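Local coordinates for hypothetical protein (Pyrococcus furiosus, PDB 1YB3) that is of unknown function but belongs to the DUF3201 family and folds as helices packed against an antiparallel sheet, at residues E100-I103 against K108-I111; D120-N123 against P127-G130; V47-L52 against W58-Y63. One frame throughout, in Å; residues are numbered along the deposited sequence.

Interactions 1 and 2 are neighbours, their centres about 8 Å apart, whereas interaction 3 lies about 22 Å from the centre of each. The first two meet where strands 108-112 and 120-123 run side by side at one border of the seven-stranded antiparallel sheet: Ile111 O probably accepts a hydrogen bond from Phe121 N (2.7 Å), and Ile111 N probably gives one to Tyr122 O (2.9 Å). Interaction 3 belongs to a small separate hairpin, which reaches interaction 1 through Trp58, whose CH2 comes within 3.8 Å of Phe110 CD1. Together they illustrate how one strand, 108-112, meets a helix with alternate residues and an aromatic cluster with Phe110 between them.

Interaction 1: residues E100-I103 against K108-I111; sequences EDVI and KLFI
Leu109, in strand 108-112, presses one methyl group directly against the backbone of helix 96-105. Its CD2 lies 3.7 Å from the CA of Ile103 and equally close to the carbonyl oxygen of Val102, so the branch meets the helix where two successive residues join. The reach comes from the first torsion: with CG anti to the backbone N (chi1 174°), the isobutyl group is extended so that CD2 arrives at the helix backbone. The other methyl, CD1, approaches Val102 CG2 more loosely, at 4.4 Å.

Ile111, two residues further along the strand, supplies the second point of contact. Its extended arm ends with CD1 against both helix residues, 4.2 Å from Val102 CG1 and 4.1 Å from Ile103 CG1. The two distances to Val102 side-chain atoms are tentative, because that residue was modelled in two conformers and they hold for one of them. Ile103 CG1 serves both strand residues, since it also lies 4.0 Å from Leu109 CD2. The Ile103 side chain crosses those of Leu109 and Ile111 at about a right angle, and neither neighbour runs alongside it. No hydrogen bond links the segments; the contact rests on aliphatic side chains packed on each other and on the helix backbone.

Further out, Tyr122 of the adjoining strand touches Ile103, Leu109 and Ile111, while Phe147 on the other flanking strand touches Val102 and Ile111. Helix 155-171 closes in on Val102 through Phe165 and Leu168. A short connection joins helix and strand, and the chain turns back so that Leu109 and Ile111, on one face of the strand, pack against the helix, an arrangement characteristic of a helix layered on one face of an antiparallel sheet in an alpha+beta fold.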
loop_
_atom_site.group_PDB
_atom_site.type_symbol
_atom_site.label_atom_id
_atom_site.label_comp_id
_atom_site.label_asym_id
_atom_site.label_seq_id
_atom_site.Cartn_x
_atom_site.Cartn_y
_atom_site.Cartn_z
ATOM N N GLU A 100 -16.434 -1.931 -0.654
ATOM C CA GLU A 100 -17.063 -0.971 -1.584
ATOM C C GLU A 100 -16.540 0.466 -1.384
ATOM O O GLU A 100 -16.229 1.177 -2.356
ATOM C CB GLU A 100 -18.598 -0.995 -1.459
ATOM C CG GLU A 100 -19.233 -2.307 -1.910
ATOM C CD GLU A 100 -20.717 -2.394 -1.597
ATOM O OE1 GLU A 100 -21.195 -1.705 -0.662
ATOM O OE2 GLU A 100 -21.406 -3.175 -2.287
ATOM N N ASP A 101 -16.437 0.877 -0.122
ATOM C CA ASP A 101 -15.970 2.220 0.239
ATOM C C ASP A 101 -14.509 2.457 -0.131
ATOM O O ASP A 101 -14.146 3.531 -0.653
ATOM C CB ASP A 101 -16.143 2.448 1.746
ATOM C CG ASP A 101 -17.594 2.657 2.154
ATOM O OD1 ASP A 101 -18.486 2.613 1.279
ATOM O OD2 ASP A 101 -17.838 2.867 3.362
ATOM N N VAL A 102 -13.655 1.475 0.142
ATOM C CA VAL A 102 -12.237 1.652 -0.178
ATOM C C VAL A 102 -12.013 1.761 -1.709
ATOM O O VAL A 102 -11.246 2.589 -2.169
ATOM C CB VAL A 102 -11.338 0.597 0.540
ATOM C CG1 VAL A 102 -11.503 -0.805 -0.082
ATOM C CG2 VAL A 102 -9.886 1.057 0.558
ATOM N N ILE A 103 -12.737 0.955 -2.482
ATOM C CA ILE A 103 -12.650 1.016 -3.934
ATOM C C ILE A 103 -13.034 2.407 -4.472
ATOM O O ILE A 103 -12.405 2.919 -5.406
ATOM C CB ILE A 103 -13.484 -0.115 -4.591
ATOM C CG1 ILE A 103 -12.805 -1.459 -4.309
ATOM C CG2 ILE A 103 -13.675 0.137 -6.108
ATOM C CD1 ILE A 103 -13.640 -2.681 -4.719
ATOM N N LYS A 108 -5.200 4.495 -7.337
ATOM C CA LYS A 108 -4.298 3.383 -7.704
ATOM C C LYS A 108 -4.277 2.356 -6.588
ATOM O O LYS A 108 -3.274 2.224 -5.868
ATOM C CB LYS A 108 -2.880 3.908 -8.011
ATOM C CG LYS A 108 -2.846 4.918 -9.162
ATOM C CD LYS A 108 -1.424 5.315 -9.518
ATOM C CE LYS A 108 -1.424 6.552 -10.407
ATOM N NZ LYS A 108 -0.035 7.003 -10.714
ATOM N N LEU A 109 -5.401 1.658 -6.450
ATOM C CA LEU A 109 -5.637 0.690 -5.386
ATOM C C LEU A 109 -5.473 -0.743 -5.852
ATOM O O LEU A 109 -5.938 -1.121 -6.933
ATOM C CB LEU A 109 -7.071 0.869 -4.857
ATOM C CG LEU A 109 -7.606 -0.127 -3.832
ATOM C CD1 LEU A 109 -6.913 0.088 -2.492
ATOM C CD2 LEU A 109 -9.114 0.052 -3.699
ATOM N N PHE A 110 -4.842 -1.534 -5.000
ATOM C CA PHE A 110 -4.765 -2.989 -5.151
ATOM C C PHE A 110 -5.260 -3.630 -3.860
ATOM O O PHE A 110 -4.946 -3.168 -2.760
ATOM C CB PHE A 110 -3.311 -3.445 -5.393
ATOM C CG PHE A 110 -2.676 -2.877 -6.645
ATOM C CD1 PHE A 110 -2.629 -3.630 -7.813
ATOM C CD2 PHE A 110 -2.122 -1.598 -6.652
ATOM C CE1 PHE A 110 -2.022 -3.104 -8.987
ATOM C CE2 PHE A 110 -1.522 -1.063 -7.795
ATOM C CZ PHE A 110 -1.478 -1.825 -8.977
ATOM N N ILE A 111 -6.010 -4.724 -3.986
ATOM C CA ILE A 111 -6.410 -5.493 -2.811
ATOM C C ILE A 111 -5.990 -6.932 -3.082
ATOM O O ILE A 111 -6.367 -7.491 -4.114
ATOM C CB ILE A 111 -7.932 -5.460 -2.593
ATOM C CG1 ILE A 111 -8.441 -4.010 -2.552
ATOM C CG2 ILE A 111 -8.321 -6.214 -1.318
ATOM C CD1 ILE A 111 -9.988 -3.899 -2.551
#

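Interaction 2: residues D120-N123 against P127-G130; sequences DFYN and PISG
Tyr122 turns one edge of its ring to the backbone of the loop that follows its own strand. CE1 lies 3.6 Å from the carbonyl oxygen of Ile128, which sits at the ring edge and in its plane. The same carbon is 3.9 Å from Pro127 CB, which approaches the ring obliquely and also lies 3.8 Å from the phenolic OH. Holding CG anti to the backbone N (chi1 177°) carries the ring across the start of the loop, where Pro127 and Ile128 meet it.

Ile128 adds a second point of contact. Its CG1 is folded between the backbone N and carbonyl carbon (chi1 58°), and from there CD1 reaches to 3.5 Å from Phe121 O. Closer to the turn, the chain doubles back so sharply that Asn123 O comes within 3.5 Å of Pro127 CA in a CA-H...O contact with an angle of 126° at the hydrogen. The proline nitrogen is also near that oxygen but has no hydrogen to offer.

Both ends of the loop are organised by neighbouring groups. Phe121 and Tyr122 both face Ile111 in a classic beta bulge, and Asn123 OD1 accepts a hydrogen bond from Glu125 N. At the far end Ser129 is the N-cap of helix 130-138, its OG bound to Glu132 N, while Ile128 packs on Val133 and Arg136 of that helix.

No conventional hydrogen bond joins the two segments, and Ile128 N is buried here with no partner in the model. The contact thus appears to rest on van der Waals packing, probably with a small contribution from C-H groups facing carbonyl oxygens.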
loop_
_atom_site.group_PDB
_atom_site.type_symbol
_atom_site.label_atom_id
_atom_site.label_comp_id
_atom_site.label_asym_id
_atom_site.label_seq_id
_atom_site.Cartn_x
_atom_site.Cartn_y
_atom_site.Cartn_z
ATOM N N ASP A 120 -4.596 -11.626 -6.228
ATOM C CA ASP A 120 -5.194 -10.313 -6.450
ATOM C C ASP A 120 -6.724 -10.331 -6.447
ATOM O O ASP A 120 -7.362 -10.923 -7.325
ATOM C CB ASP A 120 -4.623 -9.638 -7.693
ATOM C CG ASP A 120 -4.966 -8.167 -7.756
ATOM O OD1 ASP A 120 -4.390 -7.368 -6.964
ATOM O OD2 ASP A 120 -5.818 -7.819 -8.599
ATOM N N PHE A 121 -7.306 -9.652 -5.465
ATOM C CA PHE A 121 -8.756 -9.514 -5.373
ATOM C C PHE A 121 -9.290 -8.343 -6.203
ATOM O O PHE A 121 -10.382 -8.429 -6.786
ATOM C CB PHE A 121 -9.188 -9.365 -3.910
ATOM C CG PHE A 121 -8.855 -10.546 -3.053
ATOM C CD1 PHE A 121 -9.548 -11.757 -3.199
ATOM C CD2 PHE A 121 -7.848 -10.459 -2.087
ATOM C CE1 PHE A 121 -9.232 -12.853 -2.393
ATOM C CE2 PHE A 121 -7.529 -11.556 -1.281
ATOM C CZ PHE A 121 -8.232 -12.747 -1.427
ATOM N N TYR A 122 -8.515 -7.254 -6.242
ATOM C CA TYR A 122 -8.860 -6.058 -6.999
ATOM C C TYR A 122 -7.573 -5.441 -7.521
ATOM O O TYR A 122 -6.579 -5.333 -6.785
ATOM C CB TYR A 122 -9.609 -5.053 -6.106
ATOM C CG TYR A 122 -9.951 -3.730 -6.766
ATOM C CD1 TYR A 122 -11.154 -3.562 -7.474
ATOM C CD2 TYR A 122 -9.085 -2.635 -6.659
ATOM C CE1 TYR A 122 -11.464 -2.333 -8.075
ATOM C CE2 TYR A 122 -9.378 -1.419 -7.252
ATOM C CZ TYR A 122 -10.572 -1.262 -7.951
ATOM O OH TYR A 122 -10.852 -0.037 -8.522
ATOM N N ASN A 123 -7.594 -5.068 -8.796
ATOM C CA ASN A 123 -6.520 -4.326 -9.449
ATOM C C ASN A 123 -7.185 -3.171 -10.178
ATOM O O ASN A 123 -8.024 -3.400 -11.054
ATOM C CB ASN A 123 -5.776 -5.238 -10.444
ATOM C CG ASN A 123 -4.533 -4.589 -11.029
ATOM O OD1 ASN A 123 -4.531 -3.416 -11.345
ATOM N ND2 ASN A 123 -3.469 -5.378 -11.202
ATOM N N PRO A 127 -10.520 -2.907 -13.174
ATOM C CA PRO A 127 -11.393 -2.922 -12.000
ATOM C C PRO A 127 -12.604 -3.837 -12.140
ATOM O O PRO A 127 -13.148 -4.009 -13.236
ATOM C CB PRO A 127 -11.840 -1.465 -11.873
ATOM C CG PRO A 127 -11.735 -0.916 -13.234
ATOM C CD PRO A 127 -10.579 -1.617 -13.886
ATOM N N ILE A 128 -12.992 -4.445 -11.029
ATOM C CA ILE A 128 -14.240 -5.190 -10.945
ATOM C C ILE A 128 -15.080 -4.574 -9.829
ATOM O O ILE A 128 -14.599 -3.701 -9.095
ATOM C CB ILE A 128 -14.003 -6.710 -10.727
ATOM C CG1 ILE A 128 -13.184 -6.968 -9.457
ATOM C CG2 ILE A 128 -13.325 -7.334 -11.960
ATOM C CD1 ILE A 128 -13.066 -8.433 -9.067
ATOM N N SER A 129 -16.334 -5.005 -9.715
ATOM C CA SER A 129 -17.246 -4.453 -8.717
ATOM C C SER A 129 -16.820 -4.857 -7.314
ATOM O O SER A 129 -16.175 -5.890 -7.129
ATOM C CB SER A 129 -18.680 -4.923 -8.979
ATOM O OG SER A 129 -18.802 -6.321 -8.766
ATOM N N GLY A 130 -17.196 -4.042 -6.330
ATOM C CA GLY A 130 -16.940 -4.345 -4.917
ATOM C C GLY A 130 -17.598 -5.627 -4.418
ATOM O O GLY A 130 -17.058 -6.301 -3.531
#

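Interaction 3: residues V47-L52 against W58-Y63; sequences VFNAYL and WEEMKY
Glu60 slides its aliphatic stem over the face of the Tyr51 ring, placing CB above the ring centre, 3.9 Å from the centroid and only 12° off its normal. The extended chain continues across the ring, its carboxylate plane turned just 16° from that of the ring. OE2 ends beside Asn49, 3.3 Å from its CB, and OE1 binds a water. Tyr51 also stacks with Phe117, while its CD1 touches Trp58 CB (4.0 Å) and Trp58 C lies at the ring edge.

This relief is built on the beta hairpin 51-54/57-60, whose antiparallel pairing is set by Leu52 and Glu59: Leu52 N bonds to Glu59 O and Glu59 N to Leu52 O. Beyond it Met61 N gives a straighter bond to Ala50 O (2.8 Å, 167°), keeping the irregular chains together.

Selenomethionine Met61 and Leu52 form the next bump. Met61 CG pushes against Leu52 CD2 (3.5 Å), the side chains crossing at about a right angle; the bend at chi3 then brings CE back to Ala50 CB (3.6 Å). Bent this way, the Met61 chain fits around Ala50 O, 3.6 Å from CG, and fills the hollow between Ala50 CB and Leu52 CD2. Thr79 touches both Leu52 and Met61. Trp58 CE3 approaches Leu52 C obliquely, at 3.5 Å.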
loop_
_atom_site.group_PDB
_atom_site.type_symbol
_atom_site.label_atom_id
_atom_site.label_comp_id
_atom_site.label_asym_id
_atom_site.label_seq_id
_atom_site.Cartn_x
_atom_site.Cartn_y
_atom_site.Cartn_z
ATOM N N VAL A 47 13.502 -3.969 1.779
ATOM C CA VAL A 47 12.673 -5.082 1.388
ATOM C C VAL A 47 13.170 -5.604 0.038
ATOM O O VAL A 47 13.211 -4.857 -0.927
ATOM C CB VAL A 47 11.190 -4.640 1.251
ATOM C CG1 VAL A 47 10.330 -5.788 0.704
ATOM C CG2 VAL A 47 10.650 -4.120 2.611
ATOM N N PHE A 48 13.552 -6.887 -0.008
ATOM C CA PHE A 48 13.998 -7.541 -1.244
ATOM C C PHE A 48 12.921 -8.485 -1.779
ATOM O O PHE A 48 12.124 -9.024 -1.005
ATOM C CB PHE A 48 15.256 -8.391 -0.982
ATOM C CG PHE A 48 16.483 -7.608 -0.580
ATOM C CD1 PHE A 48 17.511 -7.373 -1.492
ATOM C CD2 PHE A 48 16.631 -7.144 0.727
ATOM C CE1 PHE A 48 18.661 -6.657 -1.113
ATOM C CE2 PHE A 48 17.772 -6.424 1.122
ATOM C CZ PHE A 48 18.789 -6.182 0.199
ATOM N N ASN A 49 12.917 -8.698 -3.101
ATOM C CA ASN A 49 12.111 -9.750 -3.760
ATOM C C ASN A 49 10.602 -9.501 -3.832
ATOM O O ASN A 49 9.814 -10.407 -4.134
ATOM C CB ASN A 49 12.427 -11.135 -3.166
ATOM C CG ASN A 49 13.908 -11.465 -3.225
ATOM O OD1 ASN A 49 14.618 -11.046 -4.145
ATOM N ND2 ASN A 49 14.384 -12.207 -2.238
ATOM N N ALA A 50 10.215 -8.259 -3.581
ATOM C CA ALA A 50 8.836 -7.825 -3.727
ATOM C C ALA A 50 8.508 -7.638 -5.211
ATOM O O ALA A 50 9.407 -7.336 -6.017
ATOM C CB ALA A 50 8.636 -6.498 -2.954
ATOM N N TYR A 51 7.237 -7.798 -5.590
ATOM C CA TYR A 51 6.846 -7.611 -6.976
ATOM C C TYR A 51 6.202 -6.235 -7.144
ATOM O O TYR A 51 5.583 -5.713 -6.198
ATOM C CB TYR A 51 5.831 -8.677 -7.411
ATOM C CG TYR A 51 6.381 -10.069 -7.680
ATOM C CD1 TYR A 51 6.341 -10.618 -8.971
ATOM C CD2 TYR A 51 6.907 -10.842 -6.649
ATOM C CE1 TYR A 51 6.823 -11.913 -9.220
ATOM C CE2 TYR A 51 7.399 -12.130 -6.892
ATOM C CZ TYR A 51 7.339 -12.650 -8.180
ATOM O OH TYR A 51 7.819 -13.914 -8.419
ATOM N N LEU A 52 6.314 -5.663 -8.337
ATOM C CA LEU A 52 5.488 -4.509 -8.674
ATOM C C LEU A 52 4.819 -4.697 -10.026
ATOM O O LEU A 52 5.283 -5.472 -10.871
ATOM C CB LEU A 52 6.262 -3.182 -8.574
ATOM C CG LEU A 52 7.142 -2.745 -9.742
ATOM C CD1 LEU A 52 7.646 -1.315 -9.533
ATOM C CD2 LEU A 52 8.297 -3.701 -9.918
ATOM N N TRP A 58 3.022 -8.299 -13.253
ATOM C CA TRP A 58 3.778 -8.343 -12.012
ATOM C C TRP A 58 5.210 -8.787 -12.304
ATOM O O TRP A 58 5.425 -9.808 -12.972
ATOM C CB TRP A 58 3.131 -9.301 -11.018
ATOM C CG TRP A 58 1.793 -8.849 -10.490
ATOM C CD1 TRP A 58 0.565 -9.360 -10.811
ATOM C CD2 TRP A 58 1.551 -7.798 -9.532
ATOM N NE1 TRP A 58 -0.422 -8.693 -10.121
ATOM C CE2 TRP A 58 0.153 -7.734 -9.327
ATOM C CE3 TRP A 58 2.380 -6.909 -8.830
ATOM C CZ2 TRP A 58 -0.441 -6.807 -8.450
ATOM C CZ3 TRP A 58 1.788 -5.988 -7.955
ATOM C CH2 TRP A 58 0.390 -5.948 -7.777
ATOM N N GLU A 59 6.178 -8.004 -11.819
ATOM C CA GLU A 59 7.605 -8.263 -12.041
ATOM C C GLU A 59 8.367 -8.205 -10.731
ATOM O O GLU A 59 8.173 -7.271 -9.947
ATOM C CB GLU A 59 8.197 -7.196 -12.973
ATOM C CG GLU A 59 7.538 -7.065 -14.332
ATOM C CD GLU A 59 7.911 -8.184 -15.286
ATOM O OE1 GLU A 59 8.878 -8.928 -14.998
ATOM O OE2 GLU A 59 7.237 -8.316 -16.330
ATOM N N GLU A 60 9.250 -9.178 -10.493
ATOM C CA GLU A 60 10.000 -9.210 -9.243
ATOM C C GLU A 60 11.146 -8.212 -9.202
ATOM O O GLU A 60 11.912 -8.094 -10.151
ATOM C CB GLU A 60 10.523 -10.624 -8.951
ATOM C CG GLU A 60 11.049 -10.785 -7.543
ATOM C CD GLU A 60 11.579 -12.172 -7.260
ATOM O OE1 GLU A 60 11.407 -13.061 -8.120
ATOM O OE2 GLU A 60 12.159 -12.365 -6.171
HETATM N N MSE A 61 11.235 -7.480 -8.097
HETATM C CA MSE A 61 12.383 -6.631 -7.822
HETATM C C MSE A 61 13.379 -7.426 -6.995
HETATM O O MSE A 61 13.184 -7.621 -5.804
HETATM C CB MSE A 61 11.960 -5.376 -7.046
HETATM C CG MSE A 61 10.914 -4.568 -7.741
HETATM SE SE MSE A 61 10.340 -2.980 -6.689
HETATM C CE MSE A 61 9.126 -3.904 -5.430
ATOM N N LYS A 62 14.460 -7.894 -7.627
ATOM C CA LYS A 62 15.507 -8.592 -6.868
ATOM C C LYS A 62 16.381 -7.596 -6.078
ATOM O O LYS A 62 17.153 -7.979 -5.186
ATOM C CB LYS A 62 16.374 -9.452 -7.800
ATOM C CG LYS A 62 15.592 -10.298 -8.794
ATOM C CD LYS A 62 15.172 -11.647 -8.221
ATOM C CE LYS A 62 14.733 -12.581 -9.339
ATOM N NZ LYS A 62 14.840 -14.025 -8.960
ATOM N N TYR A 63 16.264 -6.318 -6.423
ATOM C CA TYR A 63 16.883 -5.237 -5.682
ATOM C C TYR A 63 16.010 -4.790 -4.471
ATOM O O TYR A 63 14.815 -5.037 -4.470
ATOM C CB TYR A 63 17.096 -4.066 -6.615
ATOM C CG TYR A 63 15.856 -3.572 -7.339
ATOM C CD1 TYR A 63 15.091 -2.509 -6.815
ATOM C CD2 TYR A 63 15.474 -4.119 -8.571
ATOM C CE1 TYR A 63 13.981 -2.033 -7.492
ATOM C CE2 TYR A 63 14.347 -3.650 -9.257
ATOM C CZ TYR A 63 13.608 -2.602 -8.704
ATOM O OH TYR A 63 12.504 -2.133 -9.385
HETATM O O HOH W 1 12.061 -5.525 -3.255
HETATM O O HOH W 2 17.305 -10.438 -4.114
HETATM O O HOH W 3 10.529 -13.750 -10.577
#